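Local coordinates for protein putative oxidoreductase (Bacteroides fragilis NCTC 9343, PDB 3FHL) that is a putative oxidoreductase of the Gfo/Idh/MocA family, probably using a nicotinamide nucleotide bound by its Rossmann-fold domain, at residues D130-L138 with R243-Y253. Numbering follows the deposited sequence.
Sequences DFLTVRDIL and RFALHGTLGSY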
ATOM      1  N   ASP C 130     -12.551   9.608  11.593  1.00 29.33           N
ATOM      2  CA  ASP C 130     -12.399   8.579  10.561  1.00 26.28           C
ATOM      3  C   ASP C 130     -12.540   7.165  11.097  1.00 22.98           C
ATOM      4  O   ASP C 130     -13.303   6.386  10.553  1.00 23.71           O
ATOM      5  CB  ASP C 130     -11.104   8.760   9.734  1.00 26.80           C
ATOM      6  CG  ASP C 130      -9.861   9.004  10.591  1.00 25.61           C
ATOM      7  OD1 ASP C 130      -9.731   8.439  11.697  1.00 29.83           O
ATOM      8  OD2 ASP C 130      -8.991   9.769  10.136  1.00 27.62           O
ATOM      9  N   PHE C 131     -11.828   6.859  12.185  1.00 24.15           N
ATOM     10  CA  PHE C 131     -11.890   5.521  12.814  1.00 27.06           C
ATOM     11  C   PHE C 131     -13.255   5.187  13.421  1.00 23.56           C
ATOM     12  O   PHE C 131     -13.769   4.060  13.270  1.00 23.94           O
ATOM     13  CB  PHE C 131     -10.800   5.391  13.873  1.00 25.51           C
ATOM     14  CG  PHE C 131     -10.722   4.027  14.496  1.00 29.11           C
ATOM     15  CD1 PHE C 131     -10.357   2.916  13.732  1.00 25.87           C
ATOM     16  CD2 PHE C 131     -11.001   3.851  15.844  1.00 29.00           C
ATOM     17  CE1 PHE C 131     -10.279   1.654  14.298  1.00 27.78           C
ATOM     18  CE2 PHE C 131     -10.922   2.566  16.430  1.00 26.35           C
ATOM     19  CZ  PHE C 131     -10.553   1.479  15.652  1.00 28.42           C
ATOM     20  N   LEU C 132     -13.854   6.158  14.115  1.00 26.33           N
ATOM     21  CA  LEU C 132     -15.232   6.004  14.602  1.00 24.86           C
ATOM     22  C   LEU C 132     -16.209   5.729  13.464  1.00 25.38           C
ATOM     23  O   LEU C 132     -17.142   4.948  13.616  1.00 25.41           O
ATOM     24  CB  LEU C 132     -15.670   7.254  15.389  1.00 26.48           C
ATOM     25  CG  LEU C 132     -15.014   7.455  16.762  1.00 26.39           C
ATOM     26  CD1 LEU C 132     -15.517   8.755  17.394  1.00 24.72           C
ATOM     27  CD2 LEU C 132     -15.307   6.281  17.704  1.00 24.11           C
ATOM     28  N   THR C 133     -15.990   6.373  12.321  1.00 27.59           N
ATOM     29  CA  THR C 133     -16.829   6.135  11.164  1.00 25.19           C
ATOM     30  C   THR C 133     -16.586   4.738  10.611  1.00 26.34           C
ATOM     31  O   THR C 133     -17.536   4.038  10.283  1.00 25.80           O
ATOM     32  CB  THR C 133     -16.597   7.197  10.084  1.00 28.68           C
ATOM     33  OG1 THR C 133     -16.810   8.499  10.651  1.00 29.18           O
ATOM     34  CG2 THR C 133     -17.564   6.996   8.947  1.00 27.84           C
ATOM     35  N   VAL C 134     -15.320   4.325  10.544  1.00 26.45           N
ATOM     36  CA  VAL C 134     -14.987   2.937  10.157  1.00 28.73           C
ATOM     37  C   VAL C 134     -15.723   1.922  11.050  1.00 29.77           C
ATOM     38  O   VAL C 134     -16.374   1.024  10.539  1.00 24.50           O
ATOM     39  CB  VAL C 134     -13.441   2.676  10.140  1.00 28.97           C
ATOM     40  CG1 VAL C 134     -13.108   1.155  10.094  1.00 28.12           C
ATOM     41  CG2 VAL C 134     -12.774   3.428   8.972  1.00 29.74           C
ATOM     42  N   ARG C 135     -15.665   2.099  12.371  1.00 31.68           N
ATOM     43  CA  ARG C 135     -16.400   1.204  13.290  1.00 29.91           C
ATOM     44  C   ARG C 135     -17.902   1.143  12.952  1.00 27.68           C
ATOM     45  O   ARG C 135     -18.498   0.058  12.934  1.00 31.72           O
ATOM     46  CB  ARG C 135     -16.197   1.623  14.755  1.00 24.61           C
ATOM     47  CG  ARG C 135     -14.772   1.536  15.292  1.00 31.30           C
ATOM     48  CD  ARG C 135     -14.771   1.543  16.837  1.00 37.74           C
ATOM     49  NE  ARG C 135     -14.718   0.181  17.372  1.00 46.51           N
ATOM     50  CZ  ARG C 135     -13.881  -0.240  18.322  1.00 50.79           C
ATOM     51  NH1 ARG C 135     -13.029   0.598  18.917  1.00 43.39           N
ATOM     52  NH2 ARG C 135     -13.916  -1.512  18.700  1.00 51.15           N
ATOM     53  N   ASP C 136     -18.488   2.308  12.656  1.00 28.62           N
ATOM     54  CA  ASP C 136     -19.888   2.442  12.254  1.00 30.68           C
ATOM     55  C   ASP C 136     -20.242   1.665  10.982  1.00 33.82           C
ATOM     56  O   ASP C 136     -21.242   0.943  10.957  1.00 30.70           O
ATOM     57  CB  ASP C 136     -20.240   3.922  12.063  1.00 32.86           C
ATOM     58  CG  ASP C 136     -21.742   4.167  11.966  1.00 38.41           C
ATOM     59  OD1 ASP C 136     -22.476   3.691  12.852  1.00 39.56           O
ATOM     60  OD2 ASP C 136     -22.187   4.855  11.015  1.00 34.64           O
ATOM     61  N   ILE C 137     -19.411   1.808   9.945  1.00 32.98           N
ATOM     62  CA  ILE C 137     -19.581   1.105   8.660  1.00 27.97           C
ATOM     63  C   ILE C 137     -19.538  -0.411   8.868  1.00 23.74           C
ATOM     64  O   ILE C 137     -20.351  -1.147   8.314  1.00 28.36           O
ATOM     65  CB  ILE C 137     -18.486   1.562   7.651  1.00 31.81           C
ATOM     66  CG1 ILE C 137     -18.870   2.912   7.055  1.00 32.11           C
ATOM     67  CG2 ILE C 137     -18.264   0.536   6.531  1.00 34.03           C
ATOM     68  CD1 ILE C 137     -17.727   3.838   6.943  1.00 34.35           C
ATOM     69  N   LEU C 138     -18.600  -0.861   9.690  1.00 28.70           N
ATOM     70  CA  LEU C 138     -18.466  -2.286   9.995  1.00 28.08           C
ATOM     71  C   LEU C 138     -19.627  -2.811  10.849  1.00 33.19           C
ATOM     72  O   LEU C 138     -20.160  -3.898  10.580  1.00 29.06           O
ATOM     73  CB  LEU C 138     -17.121  -2.558  10.677  1.00 29.80           C
ATOM     74  CG  LEU C 138     -15.865  -2.237   9.844  1.00 34.69           C
ATOM     75  CD1 LEU C 138     -14.624  -2.377  10.702  1.00 25.95           C
ATOM     76  CD2 LEU C 138     -15.779  -3.100   8.583  1.00 31.64           C
ATOM     77  N   ARG C 243      -6.434   7.588   3.943  1.00 22.98           N
ATOM     78  CA  ARG C 243      -6.318   7.323   5.366  1.00 22.65           C
ATOM     79  C   ARG C 243      -6.860   5.920   5.652  1.00 23.91           C
ATOM     80  O   ARG C 243      -6.236   5.145   6.368  1.00 24.03           O
ATOM     81  CB  ARG C 243      -7.089   8.390   6.171  1.00 27.86           C
ATOM     82  CG  ARG C 243      -7.193   8.112   7.683  1.00 19.79           C
ATOM     83  CD  ARG C 243      -5.895   8.368   8.446  1.00 19.70           C
ATOM     84  NE  ARG C 243      -5.959   7.808   9.798  1.00 28.98           N
ATOM     85  CZ  ARG C 243      -5.703   6.537  10.098  1.00 32.49           C
ATOM     86  NH1 ARG C 243      -5.789   6.119  11.354  1.00 28.39           N
ATOM     87  NH2 ARG C 243      -5.364   5.681   9.144  1.00 28.43           N
ATOM     88  N   PHE C 244      -8.006   5.605   5.062  1.00 20.90           N
ATOM     89  CA  PHE C 244      -8.563   4.260   5.130  1.00 24.15           C
ATOM     90  C   PHE C 244      -9.024   3.814   3.764  1.00 24.71           C
ATOM     91  O   PHE C 244      -9.602   4.596   3.001  1.00 25.78           O
ATOM     92  CB  PHE C 244      -9.761   4.187   6.085  1.00 24.52           C
ATOM     93  CG  PHE C 244      -9.390   4.212   7.550  1.00 26.56           C
ATOM     94  CD1 PHE C 244      -9.631   5.350   8.319  1.00 27.58           C
ATOM     95  CD2 PHE C 244      -8.805   3.101   8.166  1.00 22.88           C
ATOM     96  CE1 PHE C 244      -9.283   5.381   9.692  1.00 28.63           C
ATOM     97  CE2 PHE C 244      -8.459   3.131   9.518  1.00 25.10           C
ATOM     98  CZ  PHE C 244      -8.696   4.265  10.282  1.00 25.95           C
ATOM     99  N   ALA C 245      -8.782   2.546   3.456  1.00 26.50           N
ATOM    100  CA  ALA C 245      -9.446   1.919   2.323  1.00 24.98           C
ATOM    101  C   ALA C 245      -9.867   0.556   2.806  1.00 26.48           C
ATOM    102  O   ALA C 245      -9.030  -0.247   3.193  1.00 23.79           O
ATOM    103  CB  ALA C 245      -8.511   1.798   1.112  1.00 25.75           C
ATOM    104  N   LEU C 246     -11.171   0.321   2.815  1.00 22.79           N
ATOM    105  CA  LEU C 246     -11.707  -0.962   3.237  1.00 28.60           C
ATOM    106  C   LEU C 246     -12.448  -1.565   2.072  1.00 30.06           C
ATOM    107  O   LEU C 246     -13.088  -0.846   1.324  1.00 28.30           O
ATOM    108  CB  LEU C 246     -12.654  -0.785   4.432  1.00 27.49           C
ATOM    109  CG  LEU C 246     -11.997  -0.666   5.815  1.00 28.24           C
ATOM    110  CD1 LEU C 246     -11.358   0.674   6.018  1.00 29.52           C
ATOM    111  CD2 LEU C 246     -13.055  -0.883   6.884  1.00 33.52           C
ATOM    112  N   HIS C 247     -12.363  -2.884   1.932  1.00 27.32           N
ATOM    113  CA  HIS C 247     -13.014  -3.563   0.822  1.00 29.40           C
ATOM    114  C   HIS C 247     -13.769  -4.737   1.380  1.00 26.49           C
ATOM    115  O   HIS C 247     -13.248  -5.468   2.209  1.00 25.20           O
ATOM    116  CB  HIS C 247     -11.971  -4.039  -0.227  1.00 28.03           C
ATOM    117  CG  HIS C 247     -11.226  -2.914  -0.890  1.00 24.26           C
ATOM    118  ND1 HIS C 247     -11.849  -1.979  -1.687  1.00 26.00           N
ATOM    119  CD2 HIS C 247      -9.920  -2.562  -0.851  1.00 22.18           C
ATOM    120  CE1 HIS C 247     -10.962  -1.092  -2.100  1.00 24.81           C
ATOM    121  NE2 HIS C 247      -9.779  -1.427  -1.614  1.00 28.51           N
ATOM    122  N   GLY C 248     -15.003  -4.912   0.920  1.00 30.49           N
ATOM    123  CA  GLY C 248     -15.791  -6.077   1.292  1.00 29.96           C
ATOM    124  C   GLY C 248     -16.417  -6.716   0.077  1.00 28.38           C
ATOM    125  O   GLY C 248     -16.206  -6.255  -1.060  1.00 28.17           O
ATOM    126  N   THR C 249     -17.192  -7.770   0.311  1.00 30.95           N
ATOM    127  CA  THR C 249     -17.890  -8.492  -0.769  1.00 31.44           C
ATOM    128  C   THR C 249     -18.873  -7.618  -1.545  1.00 32.27           C
ATOM    129  O   THR C 249     -19.058  -7.805  -2.745  1.00 31.93           O
ATOM    130  CB  THR C 249     -18.628  -9.762  -0.244  1.00 35.46           C
ATOM    131  OG1 THR C 249     -19.510  -9.407   0.843  1.00 31.71           O
ATOM    132  CG2 THR C 249     -17.613 -10.790   0.247  1.00 29.52           C
ATOM    133  N   LEU C 250     -19.479  -6.651  -0.863  1.00 32.13           N
ATOM    134  CA  LEU C 250     -20.516  -5.818  -1.464  1.00 29.34           C
ATOM    135  C   LEU C 250     -20.017  -4.443  -1.885  1.00 29.86           C
ATOM    136  O   LEU C 250     -20.683  -3.731  -2.643  1.00 28.42           O
ATOM    137  CB  LEU C 250     -21.709  -5.652  -0.493  1.00 32.18           C
ATOM    138  CG  LEU C 250     -22.598  -6.886  -0.245  1.00 38.53           C
ATOM    139  CD1 LEU C 250     -23.813  -6.518   0.612  1.00 37.60           C
ATOM    140  CD2 LEU C 250     -23.057  -7.506  -1.558  1.00 38.25           C
ATOM    141  N   GLY C 251     -18.868  -4.049  -1.366  1.00 27.90           N
ATOM    142  CA  GLY C 251     -18.394  -2.711  -1.650  1.00 29.07           C
ATOM    143  C   GLY C 251     -17.185  -2.251  -0.886  1.00 29.93           C
ATOM    144  O   GLY C 251     -16.556  -3.025  -0.179  1.00 27.54           O
ATOM    145  N   SER C 252     -16.885  -0.966  -1.042  1.00 25.24           N
ATOM    146  CA  SER C 252     -15.682  -0.354  -0.519  1.00 29.32           C
ATOM    147  C   SER C 252     -15.968   0.980   0.146  1.00 26.44           C
ATOM    148  O   SER C 252     -16.949   1.645  -0.172  1.00 27.68           O
ATOM    149  CB  SER C 252     -14.671  -0.137  -1.652  1.00 26.51           C
ATOM    150  OG  SER C 252     -14.359  -1.383  -2.288  1.00 30.09           O
ATOM    151  N   TYR C 253     -15.084   1.353   1.063  1.00 28.79           N
ATOM    152  CA  TYR C 253     -15.095   2.652   1.700  1.00 28.05           C
ATOM    153  C   TYR C 253     -13.680   3.214   1.651  1.00 31.13           C
ATOM    154  O   TYR C 253     -12.726   2.533   2.035  1.00 26.76           O
ATOM    155  CB  TYR C 253     -15.554   2.526   3.161  1.00 27.22           C
ATOM    156  CG  TYR C 253     -15.530   3.825   3.927  1.00 24.75           C
ATOM    157  CD1 TYR C 253     -16.480   4.830   3.667  1.00 28.27           C
ATOM    158  CD2 TYR C 253     -14.581   4.048   4.918  1.00 28.55           C
ATOM    159  CE1 TYR C 253     -16.465   6.022   4.370  1.00 29.15           C
ATOM    160  CE2 TYR C 253     -14.559   5.236   5.635  1.00 23.52           C
ATOM    161  CZ  TYR C 253     -15.504   6.213   5.360  1.00 26.11           C
ATOM    162  OH  TYR C 253     -15.461   7.378   6.078  1.00 33.43           O
TER
HETATM  163  O   HOH W   1      -7.373   7.806  13.059  1.00 26.65           O
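Val134 is the central bump of the helix, its two methyls dropping between Phe244, Leu246 and Tyr253 of the hairpin. Val134 CG2 sits over one face of the Phe244 ring as a CH-pi contact, 3.8 Å from the centroid and 16° off the normal. Val134 CG1, anti to the backbone N (chi1 165°), turns instead to Leu246, whose CD2 tip also meets Leu138 CD2 at 3.9 Å. One turn on from Thr133, Ile137 lowers CD1 almost onto the middle of the Tyr253 ring, 3.4 Å from its centroid, while the phenol OH reaches Thr133 CG2. Helix 129-139 thus lies on one face of the mixed sheet of the C-terminal alpha/beta domain, segment 130-138 running 8° from parallel to strand 244-248, with alternate residues Phe244 and Leu246 and, from the paired strand, Tyr253 raised toward it. The other face of the same hairpin meets the second subunit, where His247 NE2 hydrogen-bonds Glu241 OE2 of that chain. At the helix start the packing turns polar: Asp130 OD2 makes a long salt bridge, 3.6 Å, to Arg243 NE, and a water joins Asp130 OD1 to Arg243 NH1. Arg243 NH2, also hydrogen-bonded to Ser151, lies over the rim of the Phe244 face opposite Val134 CG2. Phe244 CZ meets the edge of the Phe131 ring at CD1, 4.1 Å away, beside Gln186 of helix 180-191.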